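Local coordinates for exopolysaccharide biosynthesis protein (Pantoea stewartii subsp. stewartii DC283, PDB 6TGF) that probably modifies the glycans of the bacterial exopolysaccharide biofilm as a hydrolase, using a trimeric fold like that of a bacteriophage tailspike, at residues V555-Q566 with T587-K598; A34-P44 with F90-I101. One frame throughout, in Å; residues are numbered along the deposited sequence.

Interaction 1 (V555-Q566 with T587-K598); sequences VGDSWEIEVFGQ and TGGRAVIHVQRK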
loop_
_atom_site.group_PDB
_atom_site.type_symbol
_atom_site.label_atom_id
_atom_site.label_comp_id
_atom_site.label_asym_id
_atom_site.label_seq_id
_atom_site.Cartn_x
_atom_site.Cartn_y
_atom_site.Cartn_z
ATOM N N VAL B 555 -40.440 21.163 0.926
ATOM C CA VAL B 555 -41.652 21.648 0.199
ATOM C C VAL B 555 -41.187 22.352 -1.083
ATOM O O VAL B 555 -40.298 23.221 -0.984
ATOM C CB VAL B 555 -42.510 22.581 1.078
ATOM C CG1 VAL B 555 -43.550 23.345 0.267
ATOM C CG2 VAL B 555 -43.177 21.826 2.216
ATOM N N GLY B 556 -41.765 21.978 -2.229
ATOM C CA GLY B 556 -41.480 22.585 -3.545
ATOM C C GLY B 556 -40.446 21.801 -4.339
ATOM O O GLY B 556 -40.147 22.223 -5.474
ATOM N N ASP B 557 -39.914 20.710 -3.774
ATOM C CA ASP B 557 -38.932 19.811 -4.442
ATOM C C ASP B 557 -39.584 19.206 -5.691
ATOM O O ASP B 557 -40.673 18.620 -5.553
ATOM C CB ASP B 557 -38.436 18.714 -3.496
ATOM C CG ASP B 557 -37.376 19.170 -2.507
ATOM O OD1 ASP B 557 -36.824 20.271 -2.699
ATOM O OD2 ASP B 557 -37.110 18.419 -1.548
ATOM N N SER B 558 -38.940 19.350 -6.854
ATOM C CA SER B 558 -39.432 18.871 -8.174
ATOM C C SER B 558 -38.681 17.601 -8.592
ATOM O O SER B 558 -37.445 17.570 -8.449
ATOM C CB SER B 558 -39.310 19.947 -9.225
ATOM O OG SER B 558 -40.374 20.881 -9.124
ATOM N N TRP B 559 -39.421 16.599 -9.079
ATOM C CA TRP B 559 -38.906 15.368 -9.737
ATOM C C TRP B 559 -39.419 15.324 -11.180
ATOM O O TRP B 559 -40.591 15.693 -11.398
ATOM C CB TRP B 559 -39.341 14.107 -8.978
ATOM C CG TRP B 559 -38.850 14.009 -7.568
ATOM C CD1 TRP B 559 -39.448 14.518 -6.452
ATOM C CD2 TRP B 559 -37.670 13.326 -7.112
ATOM N NE1 TRP B 559 -38.715 14.212 -5.337
ATOM C CE2 TRP B 559 -37.618 13.483 -5.710
ATOM C CE3 TRP B 559 -36.649 12.608 -7.746
ATOM C CZ2 TRP B 559 -36.587 12.948 -4.938
ATOM C CZ3 TRP B 559 -35.630 12.082 -6.984
ATOM C CH2 TRP B 559 -35.602 12.250 -5.599
ATOM N N GLU B 560 -38.577 14.883 -12.119
ATOM C CA GLU B 560 -38.982 14.521 -13.503
ATOM C C GLU B 560 -38.476 13.107 -13.804
ATOM O O GLU B 560 -37.253 12.944 -13.970
ATOM C CB GLU B 560 -38.448 15.528 -14.524
ATOM C CG GLU B 560 -38.893 15.238 -15.947
ATOM C CD GLU B 560 -38.359 16.205 -16.989
ATOM O OE1 GLU B 560 -39.126 17.084 -17.425
ATOM O OE2 GLU B 560 -37.179 16.072 -17.367
ATOM N N ILE B 561 -39.387 12.131 -13.853
ATOM C CA ILE B 561 -39.100 10.717 -14.239
ATOM C C ILE B 561 -39.302 10.585 -15.751
ATOM O O ILE B 561 -40.468 10.623 -16.198
ATOM C CB ILE B 561 -39.989 9.730 -13.458
ATOM C CG1 ILE B 561 -39.717 9.788 -11.953
ATOM C CG2 ILE B 561 -39.834 8.316 -14.001
ATOM C CD1 ILE B 561 -40.825 9.202 -11.109
ATOM N N GLU B 562 -38.203 10.448 -16.499
ATOM C CA GLU B 562 -38.210 10.168 -17.958
ATOM C C GLU B 562 -38.286 8.652 -18.164
ATOM O O GLU B 562 -37.319 7.960 -17.793
ATOM C CB GLU B 562 -36.959 10.747 -18.622
ATOM C CG GLU B 562 -36.850 10.427 -20.102
ATOM C CD GLU B 562 -35.558 10.885 -20.752
ATOM O OE1 GLU B 562 -35.366 10.594 -21.946
ATOM O OE2 GLU B 562 -34.741 11.523 -20.060
ATOM N N VAL B 563 -39.401 8.164 -18.716
ATOM C CA VAL B 563 -39.548 6.762 -19.210
ATOM C C VAL B 563 -39.076 6.744 -20.666
ATOM O O VAL B 563 -39.910 6.975 -21.565
ATOM C CB VAL B 563 -40.991 6.241 -19.064
ATOM C CG1 VAL B 563 -41.129 4.803 -19.546
ATOM C CG2 VAL B 563 -41.493 6.369 -17.633
ATOM N N PHE B 564 -37.778 6.510 -20.877
ATOM C CA PHE B 564 -37.131 6.466 -22.214
ATOM C C PHE B 564 -37.396 5.104 -22.860
ATOM O O PHE B 564 -37.346 4.087 -22.146
ATOM C CB PHE B 564 -35.631 6.743 -22.103
ATOM C CG PHE B 564 -34.897 6.674 -23.416
ATOM C CD1 PHE B 564 -35.071 7.664 -24.371
ATOM C CD2 PHE B 564 -34.052 5.614 -23.708
ATOM C CE1 PHE B 564 -34.406 7.601 -25.586
ATOM C CE2 PHE B 564 -33.387 5.554 -24.924
ATOM C CZ PHE B 564 -33.566 6.547 -25.861
ATOM N N GLY B 565 -37.645 5.101 -24.174
ATOM C CA GLY B 565 -38.068 3.921 -24.954
ATOM C C GLY B 565 -39.457 4.128 -25.527
ATOM O O GLY B 565 -40.053 5.184 -25.241
ATOM N N GLN B 566 -39.969 3.160 -26.292
ATOM C CA GLN B 566 -41.244 3.306 -27.045
ATOM C C GLN B 566 -42.088 2.029 -26.957
ATOM O O GLN B 566 -41.544 0.972 -26.578
ATOM C CB GLN B 566 -40.953 3.646 -28.507
ATOM C CG GLN B 566 -40.313 2.508 -29.290
ATOM C CD GLN B 566 -40.465 2.706 -30.777
ATOM O OE1 GLN B 566 -39.716 3.455 -31.399
ATOM N NE2 GLN B 566 -41.439 2.027 -31.358
ATOM N N THR B 587 -40.660 5.567 -35.048
ATOM C CA THR B 587 -39.444 5.149 -34.302
ATOM C C THR B 587 -39.080 6.261 -33.312
ATOM O O THR B 587 -39.215 7.448 -33.682
ATOM C CB THR B 587 -38.281 4.814 -35.245
ATOM O OG1 THR B 587 -38.730 3.827 -36.173
ATOM C CG2 THR B 587 -37.061 4.300 -34.511
ATOM N N GLY B 588 -38.643 5.882 -32.107
ATOM C CA GLY B 588 -38.377 6.807 -30.989
ATOM C C GLY B 588 -39.623 7.040 -30.154
ATOM O O GLY B 588 -40.716 6.624 -30.592
ATOM N N GLY B 589 -39.465 7.686 -28.997
ATOM C CA GLY B 589 -40.568 8.015 -28.074
ATOM C C GLY B 589 -40.118 7.996 -26.625
ATOM O O GLY B 589 -38.971 7.578 -26.363
ATOM N N ARG B 590 -40.999 8.435 -25.721
ATOM C CA ARG B 590 -40.761 8.508 -24.255
ATOM C C ARG B 590 -42.016 9.050 -23.561
ATOM O O ARG B 590 -42.854 9.665 -24.250
ATOM C CB ARG B 590 -39.570 9.419 -23.938
ATOM C CG ARG B 590 -39.649 10.792 -24.590
ATOM C CD ARG B 590 -38.793 11.835 -23.900
ATOM N NE ARG B 590 -37.382 11.474 -23.861
ATOM C CZ ARG B 590 -36.526 11.590 -24.874
ATOM N NH1 ARG B 590 -36.921 12.055 -26.049
ATOM N NH2 ARG B 590 -35.266 11.230 -24.706
ATOM N N ALA B 591 -42.122 8.828 -22.248
ATOM C CA ALA B 591 -43.102 9.476 -21.344
ATOM C C ALA B 591 -42.335 10.281 -20.289
ATOM O O ALA B 591 -41.393 9.726 -19.697
ATOM C CB ALA B 591 -43.998 8.439 -20.714
ATOM N N VAL B 592 -42.720 11.542 -20.081
ATOM C CA VAL B 592 -42.066 12.481 -19.122
ATOM C C VAL B 592 -43.045 12.757 -17.974
ATOM O O VAL B 592 -44.055 13.444 -18.215
ATOM C CB VAL B 592 -41.624 13.776 -19.831
ATOM C CG1 VAL B 592 -40.948 14.749 -18.877
ATOM C CG2 VAL B 592 -40.721 13.482 -21.019
ATOM N N ILE B 593 -42.749 12.233 -16.779
ATOM C CA ILE B 593 -43.607 12.336 -15.561
ATOM C C ILE B 593 -43.024 13.405 -14.632
ATOM O O ILE B 593 -41.873 13.232 -14.189
ATOM C CB ILE B 593 -43.719 10.970 -14.854
ATOM C CG1 ILE B 593 -44.302 9.900 -15.780
ATOM C CG2 ILE B 593 -44.513 11.086 -13.559
ATOM C CD1 ILE B 593 -44.028 8.484 -15.333
ATOM N N HIS B 594 -43.801 14.454 -14.343
ATOM C CA HIS B 594 -43.449 15.540 -13.391
ATOM C C HIS B 594 -44.122 15.267 -12.043
ATOM O O HIS B 594 -45.318 14.919 -12.041
ATOM C CB HIS B 594 -43.840 16.909 -13.962
ATOM C CG HIS B 594 -43.292 17.161 -15.326
ATOM N ND1 HIS B 594 -44.047 16.986 -16.469
ATOM C CD2 HIS B 594 -42.070 17.563 -15.735
ATOM C CE1 HIS B 594 -43.313 17.276 -17.524
ATOM N NE2 HIS B 594 -42.096 17.633 -17.100
ATOM N N VAL B 595 -43.364 15.398 -10.950
ATOM C CA VAL B 595 -43.854 15.285 -9.544
ATOM C C VAL B 595 -43.194 16.400 -8.730
ATOM O O VAL B 595 -41.952 16.476 -8.748
ATOM C CB VAL B 595 -43.553 13.895 -8.946
ATOM C CG1 VAL B 595 -44.017 13.782 -7.500
ATOM C CG2 VAL B 595 -44.151 12.774 -9.781
ATOM N N GLN B 596 -43.994 17.239 -8.066
ATOM C CA GLN B 596 -43.511 18.289 -7.129
ATOM C C GLN B 596 -44.214 18.111 -5.780
ATOM O O GLN B 596 -45.451 17.968 -5.778
ATOM C CB GLN B 596 -43.775 19.693 -7.678
ATOM C CG GLN B 596 -43.056 20.786 -6.897
ATOM C CD GLN B 596 -43.562 22.175 -7.202
ATOM O OE1 GLN B 596 -44.743 22.386 -7.465
ATOM N NE2 GLN B 596 -42.665 23.146 -7.152
ATOM N N ARG B 597 -43.451 18.120 -4.685
ATOM C CA ARG B 597 -44.001 18.210 -3.308
ATOM C C ARG B 597 -44.609 19.606 -3.138
ATOM O O ARG B 597 -43.863 20.594 -3.284
ATOM C CB ARG B 597 -42.925 17.948 -2.249
ATOM C CG ARG B 597 -43.457 18.008 -0.823
ATOM C CD ARG B 597 -42.403 17.814 0.250
ATOM N NE ARG B 597 -42.842 18.369 1.527
ATOM C CZ ARG B 597 -42.147 18.325 2.662
ATOM N NH1 ARG B 597 -40.960 17.742 2.704
ATOM N NH2 ARG B 597 -42.648 18.867 3.759
ATOM N N LYS B 598 -45.913 19.675 -2.856
ATOM C CA LYS B 598 -46.666 20.940 -2.650
ATOM C C LYS B 598 -46.589 21.322 -1.167
ATOM O O LYS B 598 -45.839 20.653 -0.428
ATOM C CB LYS B 598 -48.113 20.771 -3.126
ATOM C CG LYS B 598 -48.270 20.251 -4.549
ATOM C CD LYS B 598 -47.578 21.104 -5.592
ATOM C CE LYS B 598 -47.868 20.657 -7.009
ATOM N NZ LYS B 598 -47.264 21.571 -8.006
#
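R590 grips E562 side-on, its NE (2.9 Å) and NH2 (2.8 Å) both donating to E562 OE1, which lies in the guanidinium plane at its edge. Both nitrogens approach from one face of the carboxylate, NE from well above its plane. A bend in the arginine chain at chi3 (59°) turns this edge toward the extended glutamate. The pair belongs to strands 558-564 and 589-597, which run antiparallel at 162°. Backbone bonds recur at the hydrogen-bonded pairs W559-V595, I561-I593 and V563-A591, each joined by two reciprocal N-H to O=C bonds; that from W559 N to V595 O measures 2.6 Å. On the face of S558, E560 and E562, H594 NE2 reaches E560 OE1 at 3.0 Å, a weak bond bent to 123° at the hydrogen. Q596 serves both ends of its amide: NE2 donates to G556 O (3.2 Å) from above the carbonyl plane, while OE1 accepts from K598 NZ (2.7 Å). At the far end, G588 N finds Q566 OE1 at 2.7 Å. W559, I561, V563, A591, I593 and V595 line the other face, where I593 and V595 pack on strand 626-633 of a second sheet. E562 OE2 is bridged by K645 of the third subunit, R590 NH2 by E560 of that subunit and NH1 by E609 of its own chain, while E560 OE2 meets R590 of the second subunit. That the charges of E560, E562 and R590 are shared across subunits is consistent with a role in holding the trimer together.

Interaction 2 (A34-P44 with F90-I101); sequences ALKSVDATAIP and FLRDANGNLAQI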
loop_
_atom_site.group_PDB
_atom_site.type_symbol
_atom_site.label_atom_id
_atom_site.label_comp_id
_atom_site.label_asym_id
_atom_site.label_seq_id
_atom_site.Cartn_x
_atom_site.Cartn_y
_atom_site.Cartn_z
ATOM N N ALA B 34 70.160 -2.129 37.674
ATOM C CA ALA B 34 68.849 -2.084 38.395
ATOM C C ALA B 34 68.603 -0.683 38.975
ATOM O O ALA B 34 67.469 -0.180 38.828
ATOM C CB ALA B 34 68.811 -3.145 39.470
ATOM N N LEU B 35 69.624 -0.084 39.603
ATOM C CA LEU B 35 69.541 1.221 40.319
ATOM C C LEU B 35 70.553 2.211 39.722
ATOM O O LEU B 35 71.463 2.640 40.464
ATOM C CB LEU B 35 69.821 0.999 41.812
ATOM C CG LEU B 35 69.403 -0.352 42.398
ATOM C CD1 LEU B 35 70.380 -0.795 43.479
ATOM C CD2 LEU B 35 67.984 -0.301 42.946
ATOM N N LYS B 36 70.401 2.572 38.443
ATOM C CA LYS B 36 71.252 3.588 37.760
ATOM C C LYS B 36 70.409 4.833 37.466
ATOM O O LYS B 36 69.766 4.869 36.401
ATOM C CB LYS B 36 71.870 3.014 36.480
ATOM C CG LYS B 36 72.761 1.792 36.675
ATOM C CD LYS B 36 73.956 2.029 37.579
ATOM C CE LYS B 36 74.668 0.748 37.962
ATOM N NZ LYS B 36 75.767 0.999 38.925
ATOM N N SER B 37 70.424 5.810 38.383
ATOM C CA SER B 37 69.691 7.100 38.288
ATOM C C SER B 37 70.060 7.816 36.983
ATOM O O SER B 37 71.265 8.039 36.751
ATOM C CB SER B 37 69.967 7.971 39.486
ATOM O OG SER B 37 69.335 9.235 39.348
ATOM N N VAL B 38 69.052 8.154 36.173
ATOM C CA VAL B 38 69.192 8.822 34.843
ATOM C C VAL B 38 68.310 10.077 34.844
ATOM O O VAL B 38 67.192 10.012 35.384
ATOM C CB VAL B 38 68.819 7.857 33.698
ATOM C CG1 VAL B 38 68.713 8.557 32.351
ATOM C CG2 VAL B 38 69.790 6.692 33.607
ATOM N N ASP B 39 68.805 11.177 34.271
ATOM C CA ASP B 39 68.047 12.449 34.114
ATOM C C ASP B 39 67.077 12.305 32.937
ATOM O O ASP B 39 67.413 11.586 31.976
ATOM C CB ASP B 39 68.990 13.640 33.920
ATOM C CG ASP B 39 69.840 13.953 35.139
ATOM O OD1 ASP B 39 69.375 13.676 36.261
ATOM O OD2 ASP B 39 70.961 14.470 34.955
ATOM N N ALA B 40 65.921 12.970 33.015
ATOM C CA ALA B 40 64.874 12.988 31.964
ATOM C C ALA B 40 65.479 13.473 30.641
ATOM O O ALA B 40 65.121 12.914 29.587
ATOM C CB ALA B 40 63.721 13.859 32.400
ATOM N N THR B 41 66.380 14.456 30.708
ATOM C CA THR B 41 67.040 15.105 29.542
ATOM C C THR B 41 68.115 14.189 28.935
ATOM O O THR B 41 68.583 14.509 27.825
ATOM C CB THR B 41 67.640 16.455 29.953
ATOM O OG1 THR B 41 68.530 16.223 31.046
ATOM C CG2 THR B 41 66.588 17.466 30.353
ATOM N N ALA B 42 68.497 13.108 29.628
ATOM C CA ALA B 42 69.533 12.136 29.200
ATOM C C ALA B 42 68.889 10.884 28.585
ATOM O O ALA B 42 69.648 9.972 28.196
ATOM C CB ALA B 42 70.412 11.777 30.372
ATOM N N ILE B 43 67.554 10.832 28.498
ATOM C CA ILE B 43 66.799 9.694 27.892
ATOM C C ILE B 43 66.772 9.887 26.377
ATOM O O ILE B 43 66.433 10.969 25.903
ATOM C CB ILE B 43 65.384 9.575 28.500
ATOM C CG1 ILE B 43 65.464 9.174 29.978
ATOM C CG2 ILE B 43 64.510 8.629 27.684
ATOM C CD1 ILE B 43 64.276 8.400 30.498
ATOM N N PRO B 44 67.122 8.850 25.576
ATOM C CA PRO B 44 67.161 8.974 24.118
ATOM C C PRO B 44 65.892 9.608 23.530
ATOM O O PRO B 44 64.809 9.236 23.934
ATOM C CB PRO B 44 67.299 7.522 23.634
ATOM C CG PRO B 44 68.006 6.819 24.771
ATOM C CD PRO B 44 67.498 7.499 26.026
ATOM N N PHE B 90 64.165 2.236 30.890
ATOM C CA PHE B 90 64.191 3.106 32.094
ATOM C C PHE B 90 62.885 2.930 32.877
ATOM O O PHE B 90 61.801 3.082 32.281
ATOM C CB PHE B 90 64.427 4.562 31.686
ATOM C CG PHE B 90 65.555 4.745 30.704
ATOM C CD1 PHE B 90 66.874 4.744 31.127
ATOM C CD2 PHE B 90 65.299 4.894 29.351
ATOM C CE1 PHE B 90 67.910 4.900 30.219
ATOM C CE2 PHE B 90 66.336 5.050 28.446
ATOM C CZ PHE B 90 67.639 5.054 28.881
ATOM N N LEU B 91 62.999 2.599 34.166
ATOM C CA LEU B 91 61.859 2.524 35.117
ATOM C C LEU B 91 61.624 3.917 35.705
ATOM O O LEU B 91 62.538 4.433 36.374
ATOM C CB LEU B 91 62.165 1.504 36.221
ATOM C CG LEU B 91 61.126 1.413 37.340
ATOM C CD1 LEU B 91 59.790 0.913 36.816
ATOM C CD2 LEU B 91 61.617 0.521 38.467
ATOM N N ARG B 92 60.448 4.496 35.446
ATOM C CA ARG B 92 59.971 5.758 36.071
ATOM C C ARG B 92 59.209 5.410 37.354
ATOM O O ARG B 92 58.350 4.512 37.293
ATOM C CB ARG B 92 59.084 6.534 35.094
ATOM C CG ARG B 92 58.480 7.804 35.672
ATOM C CD ARG B 92 57.575 8.487 34.667
ATOM N NE ARG B 92 56.246 7.889 34.627
ATOM C CZ ARG B 92 55.354 8.084 33.660
ATOM N NH1 ARG B 92 55.647 8.857 32.627
ATOM N NH2 ARG B 92 54.172 7.496 33.725
ATOM N N ASP B 93 59.511 6.094 38.463
ATOM C CA ASP B 93 58.897 5.837 39.796
ATOM C C ASP B 93 57.784 6.863 40.053
ATOM O O ASP B 93 57.552 7.724 39.176
ATOM C CB ASP B 93 59.955 5.814 40.906
ATOM C CG ASP B 93 60.621 7.147 41.213
ATOM O OD1 ASP B 93 60.126 8.189 40.734
ATOM O OD2 ASP B 93 61.634 7.129 41.942
ATOM N N ALA B 94 57.124 6.757 41.212
ATOM C CA ALA B 94 55.981 7.598 41.647
ATOM C C ALA B 94 56.345 9.085 41.573
ATOM O O ALA B 94 55.543 9.863 41.017
ATOM C CB ALA B 94 55.567 7.216 43.047
ATOM N N ASN B 95 57.513 9.457 42.103
ATOM C CA ASN B 95 57.957 10.869 42.250
ATOM C C ASN B 95 58.486 11.392 40.908
ATOM O O ASN B 95 58.819 12.590 40.842
ATOM C CB ASN B 95 58.988 11.013 43.372
ATOM C CG ASN B 95 58.509 10.424 44.683
ATOM O OD1 ASN B 95 59.036 9.413 45.146
ATOM N ND2 ASN B 95 57.495 11.033 45.277
ATOM N N GLY B 96 58.568 10.533 39.885
ATOM C CA GLY B 96 58.878 10.916 38.494
ATOM C C GLY B 96 60.334 10.678 38.126
ATOM O O GLY B 96 60.702 11.003 36.981
ATOM N N ASN B 97 61.134 10.126 39.044
ATOM C CA ASN B 97 62.586 9.872 38.838
ATOM C C ASN B 97 62.767 8.692 37.878
ATOM O O ASN B 97 61.875 7.825 37.828
ATOM C CB ASN B 97 63.319 9.605 40.154
ATOM C CG ASN B 97 63.146 10.714 41.168
ATOM O OD1 ASN B 97 62.532 11.739 40.878
ATOM N ND2 ASN B 97 63.684 10.519 42.361
ATOM N N LEU B 98 63.895 8.666 37.162
ATOM C CA LEU B 98 64.235 7.633 36.149
ATOM C C LEU B 98 65.516 6.909 36.567
ATOM O O LEU B 98 66.486 7.589 36.942
ATOM C CB LEU B 98 64.419 8.314 34.792
ATOM C CG LEU B 98 63.198 9.067 34.271
ATOM C CD1 LEU B 98 63.621 10.294 33.483
ATOM C CD2 LEU B 98 62.318 8.158 33.431
ATOM N N ALA B 99 65.502 5.577 36.504
ATOM C CA ALA B 99 66.686 4.703 36.644
ATOM C C ALA B 99 66.660 3.670 35.514
ATOM O O ALA B 99 65.570 3.144 35.226
ATOM C CB ALA B 99 66.689 4.045 38.001
ATOM N N GLN B 100 67.807 3.412 34.881
ATOM C CA GLN B 100 67.939 2.359 33.842
ATOM C C GLN B 100 68.010 1.002 34.548
ATOM O O GLN B 100 68.924 0.817 35.376
ATOM C CB GLN B 100 69.165 2.581 32.956
ATOM C CG GLN B 100 69.174 1.673 31.733
ATOM C CD GLN B 100 70.382 1.872 30.854
ATOM O OE1 GLN B 100 71.087 2.876 30.943
ATOM N NE2 GLN B 100 70.628 0.906 29.985
ATOM N N ILE B 101 67.073 0.104 34.232
ATOM C CA ILE B 101 66.946 -1.239 34.874
ATOM C C ILE B 101 67.743 -2.252 34.046
ATOM O O ILE B 101 67.880 -2.047 32.824
ATOM C CB ILE B 101 65.467 -1.647 35.078
ATOM C CG1 ILE B 101 64.595 -1.439 33.837
ATOM C CG2 ILE B 101 64.875 -0.923 36.277
ATOM C CD1 ILE B 101 64.661 -2.561 32.844
HETATM O O HOH W 1 65.062 11.261 36.903
#
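V38 N donates to L98 O at 2.7 Å with an almost straight N-H...O angle of 177°, although the donor stands above the carbonyl plane. This bond helps to attach the short, weakly bonded strand 36-38 to the edge of an antiparallel sheet, next to the beta hairpin of strands 89-92 and 98-101 in the head-binding region. The second direct backbone bond runs from Q100 N to K36 O, 2.9 Å long. Between them lies the non-hydrogen-bonded pair S37-A99, with CA atoms 4.2 Å apart. At the end of the pairing a water takes over: it donates to V38 O and accepts from L98 N, each at 2.9 Å, and so joins two backbone groups that do not bond to each other. The axes of strands 36-38 and 98-101 make an angle of 134°, well off antiparallel.

Beyond the strand, the chain passes through the 3-10 segment 40-42 and returns over the hairpin, where the contact becomes apolar. I43 has CG1 anti to its carbonyl carbon (chi1 -67°), which carries CG1 over one face of the F90 ring and CD1 in between that ring and L98. L98 also reaches the 3-10 segment, its CD1 against A40. P44 meets the far end of the phenyl ring obliquely, its CD lying 3.6 Å from F90 CE2.

How the interactions relate
Interactions 1 and 2 lie on opposite sides of the chain's centre, 48 and 70 Å from it, with their own centres 118 Å apart and nearest atoms about 98 Å apart. They are therefore separate, and the whole parallel beta-helix lies between them in sequence. Both pair strands in the antiparallel sense, regularly at 162° in interaction 1 and loosely in interaction 2, but their surroundings differ: two other subunits reach residues of 555-566 and 587-598, whereas no other chain of the assembly touches 34-44 or 90-101. The buried area is 1096 Å² against 557 Å². A 1,2-ethanediol molecule, probably from the crystallisation liquor, lies near each, close to R590 and S37.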